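Local coordinates for protein 2-keto-3-deoxygluconate kinase (Thermotoga maritima, PDB 2AFB) that phosphorylates the sugar acid 2-keto-3-deoxygluconate, presumably with ATP as the phosphate donor, as a member of the pfkB (ribokinase-like) family of carbohydrate kinases, at residues Glu20-Leu25 with Tyr115-Ser120; Phe63-Pro68 with Asp88-Gly93; Leu214-Glu219 with Ala237-Arg242. One frame throughout, in Å; residues are numbered along the deposited sequence.

Interaction 1: residues Glu20-Leu25 with Tyr115-Ser120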
loop_
_atom_site.group_PDB
_atom_site.type_symbol
_atom_site.label_atom_id
_atom_site.label_comp_id
_atom_site.label_asym_id
_atom_site.label_seq_id
_atom_site.Cartn_x
_atom_site.Cartn_y
_atom_site.Cartn_z
ATOM N N GLU A 20 -7.972 -13.858 -26.464
ATOM C CA GLU A 20 -8.617 -13.069 -25.382
ATOM C C GLU A 20 -7.641 -12.500 -24.392
ATOM O O GLU A 20 -6.780 -13.216 -23.886
ATOM C CB GLU A 20 -9.654 -13.917 -24.604
ATOM C CG GLU A 20 -10.280 -13.173 -23.428
ATOM C CD GLU A 20 -11.623 -13.741 -22.918
ATOM O OE1 GLU A 20 -11.817 -14.970 -22.931
ATOM O OE2 GLU A 20 -12.466 -12.957 -22.433
ATOM N N ILE A 21 -7.817 -11.226 -24.091
ATOM C CA ILE A 21 -7.140 -10.601 -22.990
ATOM C C ILE A 21 -8.130 -10.299 -21.870
ATOM O O ILE A 21 -9.265 -9.863 -22.104
ATOM C CB ILE A 21 -6.337 -9.370 -23.451
ATOM C CG1 ILE A 21 -5.429 -8.915 -22.307
ATOM C CG2 ILE A 21 -7.260 -8.263 -23.971
ATOM C CD1 ILE A 21 -4.447 -7.856 -22.623
HETATM N N MSE A 22 -7.720 -10.623 -20.653
HETATM C CA MSE A 22 -8.578 -10.521 -19.511
HETATM C C MSE A 22 -7.986 -9.596 -18.495
HETATM O O MSE A 22 -6.765 -9.469 -18.399
HETATM C CB MSE A 22 -8.754 -11.867 -18.833
HETATM C CG MSE A 22 -9.459 -12.812 -19.664
HETATM SE SE MSE A 22 -9.500 -14.575 -18.875
HETATM C CE MSE A 22 -7.531 -15.184 -19.147
ATOM N N LEU A 23 -8.875 -9.001 -17.710
ATOM C CA LEU A 23 -8.473 -8.370 -16.452
ATOM C C LEU A 23 -8.037 -9.425 -15.438
ATOM O O LEU A 23 -8.812 -10.338 -15.158
ATOM C CB LEU A 23 -9.647 -7.610 -15.866
ATOM C CG LEU A 23 -9.433 -7.077 -14.414
ATOM C CD1 LEU A 23 -8.395 -6.001 -14.287
ATOM C CD2 LEU A 23 -10.763 -6.560 -13.875
ATOM N N ARG A 24 -6.835 -9.288 -14.862
ATOM C CA ARG A 24 -6.374 -10.208 -13.842
ATOM C C ARG A 24 -6.349 -9.536 -12.456
ATOM O O ARG A 24 -5.780 -8.472 -12.272
ATOM C CB ARG A 24 -5.016 -10.733 -14.157
ATOM C CG ARG A 24 -4.698 -12.001 -13.382
ATOM C CD ARG A 24 -3.240 -12.392 -13.556
ATOM N NE ARG A 24 -2.429 -11.846 -12.506
ATOM C CZ ARG A 24 -1.144 -12.102 -12.286
ATOM N NH1 ARG A 24 -0.424 -12.899 -13.069
ATOM N NH2 ARG A 24 -0.571 -11.529 -11.236
ATOM N N LEU A 25 -6.968 -10.212 -11.498
ATOM C CA LEU A 25 -7.142 -9.678 -10.156
ATOM C C LEU A 25 -6.473 -10.646 -9.215
ATOM O O LEU A 25 -6.892 -11.788 -9.124
ATOM C CB LEU A 25 -8.586 -9.506 -9.841
ATOM C CG LEU A 25 -9.427 -8.483 -10.653
ATOM C CD1 LEU A 25 -10.825 -8.568 -10.154
ATOM C CD2 LEU A 25 -8.924 -7.034 -10.571
ATOM N N TYR A 115 -12.065 -18.335 -12.726
ATOM C CA TYR A 115 -12.405 -17.633 -13.965
ATOM C C TYR A 115 -13.775 -16.948 -13.923
ATOM O O TYR A 115 -14.752 -17.510 -13.417
ATOM C CB TYR A 115 -12.398 -18.612 -15.176
ATOM C CG TYR A 115 -11.008 -19.032 -15.528
ATOM C CD1 TYR A 115 -10.135 -18.145 -16.186
ATOM C CD2 TYR A 115 -10.516 -20.266 -15.123
ATOM C CE1 TYR A 115 -8.839 -18.507 -16.470
ATOM C CE2 TYR A 115 -9.204 -20.635 -15.390
ATOM C CZ TYR A 115 -8.379 -19.760 -16.080
ATOM O OH TYR A 115 -7.087 -20.130 -16.366
ATOM N N ASP A 116 -13.849 -15.797 -14.586
ATOM C CA ASP A 116 -15.100 -15.046 -14.797
ATOM C C ASP A 116 -15.053 -14.392 -16.184
ATOM O O ASP A 116 -15.011 -13.164 -16.324
ATOM C CB ASP A 116 -15.182 -14.020 -13.696
ATOM C CG ASP A 116 -16.538 -13.344 -13.612
ATOM O OD1 ASP A 116 -17.528 -13.878 -14.183
ATOM O OD2 ASP A 116 -16.581 -12.257 -12.997
ATOM N N ARG A 117 -14.933 -15.254 -17.203
ATOM C CA ARG A 117 -14.657 -14.847 -18.571
ATOM C C ARG A 117 -15.883 -15.033 -19.461
ATOM O O ARG A 117 -15.950 -14.507 -20.554
ATOM C CB ARG A 117 -13.418 -15.596 -19.114
ATOM C CG ARG A 117 -13.606 -17.124 -19.286
ATOM C CD ARG A 117 -12.293 -17.913 -19.602
ATOM N NE ARG A 117 -11.484 -17.207 -20.577
ATOM C CZ ARG A 117 -10.232 -17.543 -20.892
ATOM N NH1 ARG A 117 -9.679 -18.631 -20.329
ATOM N NH2 ARG A 117 -9.542 -16.786 -21.754
ATOM N N ALA A 118 -16.890 -15.723 -18.975
ATOM C CA ALA A 118 -18.047 -16.006 -19.820
ATOM C C ALA A 118 -18.765 -14.737 -20.252
ATOM O O ALA A 118 -18.831 -13.770 -19.535
ATOM C CB ALA A 118 -18.982 -16.924 -19.111
ATOM N N HIS A 119 -19.238 -14.736 -21.474
ATOM C CA HIS A 119 -20.038 -13.644 -22.026
ATOM C C HIS A 119 -19.219 -12.385 -22.258
ATOM O O HIS A 119 -19.779 -11.320 -22.426
ATOM C CB HIS A 119 -21.269 -13.346 -21.145
ATOM C CG HIS A 119 -22.026 -14.564 -20.738
ATOM N ND1 HIS A 119 -22.752 -15.325 -21.631
ATOM C CD2 HIS A 119 -22.186 -15.149 -19.524
ATOM C CE1 HIS A 119 -23.312 -16.337 -20.987
ATOM N NE2 HIS A 119 -22.992 -16.248 -19.706
ATOM N N SER A 120 -17.899 -12.540 -22.302
ATOM C CA SER A 120 -16.992 -11.467 -22.666
ATOM C C SER A 120 -17.220 -11.058 -24.107
ATOM O O SER A 120 -17.730 -11.846 -24.925
ATOM C CB SER A 120 -15.512 -11.914 -22.519
ATOM O OG SER A 120 -15.187 -12.944 -23.473
HETATM O O HOH W 1 -6.974 -16.143 -22.869
HETATM O O HOH W 2 -14.344 -15.810 -22.627
#
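Met22, a selenomethionine, lays its SE atom over one face of the Arg117 guanidinium, 3.4 Å above the plane and offset toward the rim, with SE 3.6 Å from Arg117 NH2. The terminal methyl CE goes on to the edge of the Tyr115 ring, a looser apolar touch. At the edge of the guanidinium, near its plane, lies Glu20 OE1. Arg117 grips it side-on with two nitrogens that converge on this single oxygen: Arg117 NH2 lies 3.1 Å and Arg117 NE 3.3 Å from Glu20 OE1, both arriving from above the same face of the carboxylate, whose plane is turned 39° from that of the guanidinium. Glu20 gets there with CG anti to its backbone N (chi1 176°) and the chain extended beyond. These side chains tie the residues leading into strand 22-26 to the turn that follows strand 112-116, the latter an outermost strand of the small four-stranded sheet that, in pfkB kinases, forms a lid beside the large alpha/beta domain. Strand 99-103 runs between the two strands, and between these two segments the direct bonds are all made by side chains, with waters reaching backbone oxygens. The type II turn from Arg117 to Ser120 presents Ser120 OG as a donor to Glu20 OE2, 2.9 Å away and also out of the carboxylate plane. Were this glutamate an alanine, Arg117 would probably lose its counter-charge and be freer to swing off Met22, and Ser120 OG would lose one acceptor. One water accepts from Arg117 NH2 and donates to Glu20 O; another donates both to Glu20 OE1, at 2.7 Å, and to Arg117 O.

Interaction 2: residues Phe63-Pro68 with Asp88-Gly93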
loop_
_atom_site.group_PDB
_atom_site.type_symbol
_atom_site.label_atom_id
_atom_site.label_comp_id
_atom_site.label_asym_id
_atom_site.label_seq_id
_atom_site.Cartn_x
_atom_site.Cartn_y
_atom_site.Cartn_z
ATOM N N PHE A 63 -1.920 -7.341 -31.661
ATOM C CA PHE A 63 -2.796 -8.290 -31.006
ATOM C C PHE A 63 -4.212 -8.034 -31.500
ATOM O O PHE A 63 -4.704 -6.906 -31.471
ATOM C CB PHE A 63 -2.745 -8.114 -29.495
ATOM C CG PHE A 63 -3.660 -9.029 -28.742
ATOM C CD1 PHE A 63 -3.529 -10.383 -28.870
ATOM C CD2 PHE A 63 -4.616 -8.527 -27.849
ATOM C CE1 PHE A 63 -4.341 -11.249 -28.176
ATOM C CE2 PHE A 63 -5.414 -9.376 -27.142
ATOM C CZ PHE A 63 -5.271 -10.761 -27.297
ATOM N N VAL A 64 -4.862 -9.104 -31.937
ATOM C CA VAL A 64 -6.199 -9.014 -32.464
ATOM C C VAL A 64 -7.175 -9.589 -31.435
ATOM O O VAL A 64 -7.011 -10.707 -30.992
ATOM C CB VAL A 64 -6.313 -9.797 -33.761
ATOM C CG1 VAL A 64 -7.748 -9.680 -34.334
ATOM C CG2 VAL A 64 -5.263 -9.319 -34.722
ATOM N N THR A 65 -8.190 -8.814 -31.089
ATOM C CA THR A 65 -9.194 -9.229 -30.126
ATOM C C THR A 65 -10.400 -8.278 -30.224
ATOM O O THR A 65 -10.474 -7.444 -31.127
ATOM C CB THR A 65 -8.638 -9.300 -28.671
ATOM O OG1 THR A 65 -9.503 -10.113 -27.885
ATOM C CG2 THR A 65 -8.511 -7.924 -27.993
ATOM N N LYS A 66 -11.362 -8.474 -29.324
ATOM C CA LYS A 66 -12.489 -7.574 -29.130
ATOM C C LYS A 66 -12.518 -7.227 -27.646
ATOM O O LYS A 66 -12.325 -8.101 -26.775
ATOM C CB LYS A 66 -13.834 -8.234 -29.594
ATOM C CG LYS A 66 -14.949 -7.251 -29.748
ATOM C CD LYS A 66 -16.230 -7.891 -30.158
ATOM C CE LYS A 66 -17.262 -6.847 -30.669
ATOM N NZ LYS A 66 -18.559 -7.527 -31.105
ATOM N N LEU A 67 -12.688 -5.935 -27.367
ATOM C CA LEU A 67 -12.872 -5.440 -26.018
ATOM C C LEU A 67 -14.054 -4.517 -25.957
ATOM O O LEU A 67 -14.357 -3.861 -26.955
ATOM C CB LEU A 67 -11.638 -4.652 -25.569
ATOM C CG LEU A 67 -10.393 -5.523 -25.416
ATOM C CD1 LEU A 67 -9.176 -4.687 -25.234
ATOM C CD2 LEU A 67 -10.585 -6.469 -24.244
ATOM N N PRO A 68 -14.683 -4.407 -24.773
ATOM C CA PRO A 68 -15.835 -3.527 -24.648
ATOM C C PRO A 68 -15.363 -2.095 -24.638
ATOM O O PRO A 68 -14.271 -1.844 -24.208
ATOM C CB PRO A 68 -16.401 -3.879 -23.269
ATOM C CG PRO A 68 -15.213 -4.329 -22.501
ATOM C CD PRO A 68 -14.369 -5.071 -23.493
ATOM N N ASP A 88 -4.185 -1.656 -33.305
ATOM C CA ASP A 88 -4.939 -1.222 -34.479
ATOM C C ASP A 88 -6.077 -2.139 -34.802
ATOM O O ASP A 88 -7.066 -1.685 -35.304
ATOM C CB ASP A 88 -4.043 -1.176 -35.738
ATOM C CG ASP A 88 -2.840 -0.251 -35.575
ATOM O OD1 ASP A 88 -2.248 -0.171 -34.460
ATOM O OD2 ASP A 88 -2.483 0.389 -36.570
ATOM N N TYR A 89 -5.913 -3.439 -34.579
ATOM C CA TYR A 89 -6.923 -4.406 -34.998
ATOM C C TYR A 89 -7.798 -4.897 -33.839
ATOM O O TYR A 89 -8.464 -5.931 -33.916
ATOM C CB TYR A 89 -6.269 -5.579 -35.702
ATOM C CG TYR A 89 -5.329 -5.198 -36.833
ATOM C CD1 TYR A 89 -5.738 -4.377 -37.882
ATOM C CD2 TYR A 89 -4.034 -5.719 -36.877
ATOM C CE1 TYR A 89 -4.849 -4.058 -38.933
ATOM C CE2 TYR A 89 -3.162 -5.403 -37.874
ATOM C CZ TYR A 89 -3.565 -4.576 -38.908
ATOM O OH TYR A 89 -2.663 -4.304 -39.904
ATOM N N ILE A 90 -7.797 -4.166 -32.735
ATOM C CA ILE A 90 -8.710 -4.506 -31.684
ATOM C C ILE A 90 -10.092 -3.974 -32.043
ATOM O O ILE A 90 -10.305 -2.772 -32.158
ATOM C CB ILE A 90 -8.237 -3.977 -30.365
ATOM C CG1 ILE A 90 -6.912 -4.695 -30.015
ATOM C CG2 ILE A 90 -9.341 -4.186 -29.317
ATOM C CD1 ILE A 90 -6.373 -4.336 -28.714
ATOM N N ALA A 91 -11.033 -4.898 -32.221
ATOM C CA ALA A 91 -12.444 -4.535 -32.393
ATOM C C ALA A 91 -13.007 -4.082 -31.067
ATOM O O ALA A 91 -12.581 -4.578 -30.030
ATOM C CB ALA A 91 -13.213 -5.719 -32.951
ATOM N N ARG A 92 -13.923 -3.113 -31.084
ATOM C CA ARG A 92 -14.565 -2.615 -29.866
ATOM C C ARG A 92 -16.089 -2.825 -29.874
ATOM O O ARG A 92 -16.774 -2.597 -30.893
ATOM C CB ARG A 92 -14.231 -1.130 -29.649
ATOM C CG ARG A 92 -12.744 -0.780 -29.701
ATOM C CD ARG A 92 -11.871 -1.538 -28.660
ATOM N NE ARG A 92 -12.279 -1.233 -27.306
ATOM C CZ ARG A 92 -11.763 -0.288 -26.528
ATOM N NH1 ARG A 92 -10.722 0.435 -26.911
ATOM N NH2 ARG A 92 -12.276 -0.090 -25.311
ATOM N N GLY A 93 -16.630 -3.292 -28.764
ATOM C CA GLY A 93 -18.032 -3.629 -28.726
ATOM C C GLY A 93 -18.277 -4.684 -27.684
ATOM O O GLY A 93 -17.371 -5.099 -26.988
HETATM O O HOH W 3 -3.943 -4.948 -33.098
#
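The backbones of Phe63-Pro68 and Asp88-Gly93 run side by side in the same direction, their strand axes 13° apart and 4.5 Å from each other at the closest point. They carry strands 60-67 and 90-92 of a beta-alpha-beta crossover, joined through helix 71-82, at the border of the large mixed sheet of the ribokinase fold, where strand 90-92 is the outermost strand. Ala91 sits between two residues of the other strand: its N donates to Thr65 O at 2.8 Å, and its O accepts from Leu67 N. Gly93 N continues the pattern to Leu67 O at 3.0 Å. Before the pairing begins, a water replaces the direct bond, donating to Phe63 O and accepting from Tyr89 N. Thr65 and Ile90 lie alongside each other on one face of the sheet, CG2 to CG2, and Leu67 CD1 crosses to the same Ile90 CG2 at 4.1 Å. Ile90 CG1 also approaches Phe63 O, at 3.4 Å. On the other face the extended Lys66 chain passes the Ala91 methyl with CG and Gly93 with CE, on its way to a salt bridge with Asp129. Gly93 has backbone angles that a side chain would hardly tolerate, and a CB there would press on Lys66 CE. Val64 CG2 meets Tyr89 CB, while the phenol OH of Tyr89 is hydrogen-bonded to Lys14 NZ. Arg92, folded back by chi2 and chi3 near -60°, curls over the strand end; its NE makes a weak bond to Leu67 O, and its NH2, which also pairs with Asp74, donates to Pro68 O at 2.9 Å with a nearly straight 170° angle, the acceptor lying in the guanidinium plane.

Interaction 3: residues Leu214-Glu219 with Ala237-Arg242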
loop_
_atom_site.group_PDB
_atom_site.type_symbol
_atom_site.label_atom_id
_atom_site.label_comp_id
_atom_site.label_asym_id
_atom_site.label_seq_id
_atom_site.Cartn_x
_atom_site.Cartn_y
_atom_site.Cartn_z
ATOM N N LEU A 214 -3.912 -34.115 -29.612
ATOM C CA LEU A 214 -3.501 -34.787 -30.813
ATOM C C LEU A 214 -3.660 -36.293 -30.703
ATOM O O LEU A 214 -3.574 -36.987 -31.708
ATOM C CB LEU A 214 -2.060 -34.419 -31.173
ATOM C CG LEU A 214 -1.770 -32.966 -31.566
ATOM C CD1 LEU A 214 -0.342 -32.872 -32.127
ATOM C CD2 LEU A 214 -2.767 -32.399 -32.569
ATOM N N GLY A 215 -3.897 -36.794 -29.493
ATOM C CA GLY A 215 -3.996 -38.236 -29.273
ATOM C C GLY A 215 -2.691 -38.985 -29.480
ATOM O O GLY A 215 -2.701 -40.168 -29.783
ATOM N N ILE A 216 -1.564 -38.319 -29.309
ATOM C CA ILE A 216 -0.293 -38.993 -29.470
ATOM C C ILE A 216 0.443 -39.075 -28.143
ATOM O O ILE A 216 0.465 -38.112 -27.374
ATOM C CB ILE A 216 0.584 -38.292 -30.500
ATOM C CG1 ILE A 216 -0.085 -38.366 -31.879
ATOM C CG2 ILE A 216 1.966 -38.956 -30.536
ATOM C CD1 ILE A 216 0.620 -37.566 -32.989
ATOM N N SER A 217 1.086 -40.217 -27.910
ATOM C CA SER A 217 1.737 -40.517 -26.628
ATOM C C SER A 217 2.888 -41.527 -26.751
ATOM O O SER A 217 2.944 -42.299 -27.717
ATOM C CB SER A 217 0.703 -41.079 -25.655
ATOM O OG SER A 217 1.275 -41.224 -24.368
ATOM N N VAL A 218 3.775 -41.524 -25.748
ATOM C CA VAL A 218 4.920 -42.450 -25.661
ATOM C C VAL A 218 5.201 -42.780 -24.185
ATOM O O VAL A 218 4.895 -41.976 -23.305
ATOM C CB VAL A 218 6.194 -41.810 -26.314
ATOM C CG1 VAL A 218 7.484 -42.519 -25.877
ATOM C CG2 VAL A 218 6.080 -41.798 -27.837
ATOM N N GLU A 219 5.790 -43.949 -23.916
ATOM C CA GLU A 219 6.153 -44.349 -22.540
ATOM C C GLU A 219 7.405 -43.618 -22.020
ATOM O O GLU A 219 8.407 -43.473 -22.745
ATOM C CB GLU A 219 6.364 -45.868 -22.449
ATOM N N ALA A 237 8.190 -36.009 -30.760
ATOM C CA ALA A 237 8.251 -34.890 -31.716
ATOM C C ALA A 237 8.381 -35.382 -33.158
ATOM O O ALA A 237 7.867 -34.745 -34.097
ATOM C CB ALA A 237 9.403 -33.976 -31.372
ATOM N N GLU A 238 9.097 -36.499 -33.335
ATOM C CA GLU A 238 9.160 -37.147 -34.613
ATOM C C GLU A 238 7.797 -37.591 -35.046
ATOM O O GLU A 238 7.407 -37.357 -36.189
ATOM C CB GLU A 238 10.040 -38.391 -34.590
ATOM C CG GLU A 238 11.471 -38.126 -34.307
ATOM C CD GLU A 238 12.327 -39.344 -34.493
ATOM O OE1 GLU A 238 12.381 -39.833 -35.634
ATOM O OE2 GLU A 238 12.956 -39.787 -33.507
ATOM N N GLU A 239 7.093 -38.280 -34.150
ATOM C CA GLU A 239 5.750 -38.756 -34.455
ATOM C C GLU A 239 4.835 -37.598 -34.881
ATOM O O GLU A 239 4.190 -37.700 -35.928
ATOM C CB GLU A 239 5.156 -39.557 -33.278
ATOM C CG GLU A 239 5.859 -40.900 -33.119
ATOM C CD GLU A 239 5.200 -41.885 -32.113
ATOM O OE1 GLU A 239 4.116 -41.560 -31.538
ATOM O OE2 GLU A 239 5.786 -43.006 -31.933
ATOM N N VAL A 240 4.784 -36.499 -34.113
ATOM C CA VAL A 240 3.915 -35.365 -34.509
ATOM C C VAL A 240 4.403 -34.761 -35.823
ATOM O O VAL A 240 3.605 -34.347 -36.658
ATOM C CB VAL A 240 3.752 -34.244 -33.415
ATOM C CG1 VAL A 240 3.291 -34.833 -32.096
ATOM C CG2 VAL A 240 5.026 -33.469 -33.204
ATOM N N THR A 241 5.722 -34.758 -36.027
ATOM C CA THR A 241 6.298 -34.184 -37.233
ATOM C C THR A 241 5.948 -35.013 -38.463
ATOM O O THR A 241 5.670 -34.448 -39.522
ATOM C CB THR A 241 7.837 -34.002 -37.089
ATOM O OG1 THR A 241 8.115 -32.923 -36.175
ATOM C CG2 THR A 241 8.452 -33.673 -38.415
ATOM N N ARG A 242 5.957 -36.338 -38.331
ATOM C CA ARG A 242 5.596 -37.242 -39.425
ATOM C C ARG A 242 4.131 -37.214 -39.817
ATOM O O ARG A 242 3.789 -37.428 -41.018
ATOM C CB ARG A 242 5.944 -38.682 -39.061
ATOM C CG ARG A 242 7.401 -39.027 -39.246
#
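With chi1 at -64°, Ile216 sets CG1 anti to its own carbonyl carbon and CG2 anti to its backbone N, and this splits the side chain between two residues of the helix opposite. The CG1 branch carries CD1 to Val240 CG1 at 3.9 Å. The CG2 branch comes to rest 3.5 Å from Glu239 OE1. Val240 CG1 also receives Leu214 CD1, 4.1 Å away, where the two side chains cross at about a right angle. Val240 CG1 is therefore shared by two apolar tips, one from Leu214 and one from Ile216, on either side of Gly215. Gly215, the first residue past helix 207-214 to leave helical angles, has positive phi, and the side chains on both sides of it point toward helix 230-244. Glu239 reaches out along the loop: its OE1 lies near Val218 CG2 as well as Ile216 CG2, and both are van der Waals touches of a methyl on a carboxylate oxygen. Its other oxygen, OE2, takes part in a long, weak ion pair with Lys235 one turn earlier. Inside the helix, Ala237 O accepts from both Thr241 N and Thr241 OG1, the hydroxyl at 2.8 Å, and the two donors reach it from opposite faces of its plane. The contact lays the loop after helix 207-214 against helix 230-244 in the alpha/beta domain: Ile210 of helix 207-214 lies against both Ile216 and Val240, Tyr244 packs on Leu214, and on the sheet side Val240 and Thr241 rest on Val249 of strand 248-255.

Overall arrangement
Interactions 1 and 2 are neighbours, their centres 14 Å apart, and they meet where Ile21 packs on Phe63 and Leu67; interaction 3 lies on the opposite side of the chain's centre, about 19 Å from the nearest atoms of interaction 1 and touching neither. Interaction 1 is mostly buried and belongs to the small lid-like sheet, held by charged side chains and waters. Interaction 2, partly buried, relies on main-chain bonds between adjacent strands at one border of the large sheet. Interaction 3, also partly buried, joins a loop to a helix packed against that same sheet near strand 248-255, through methyl groups and one carboxylate oxygen of a glutamate.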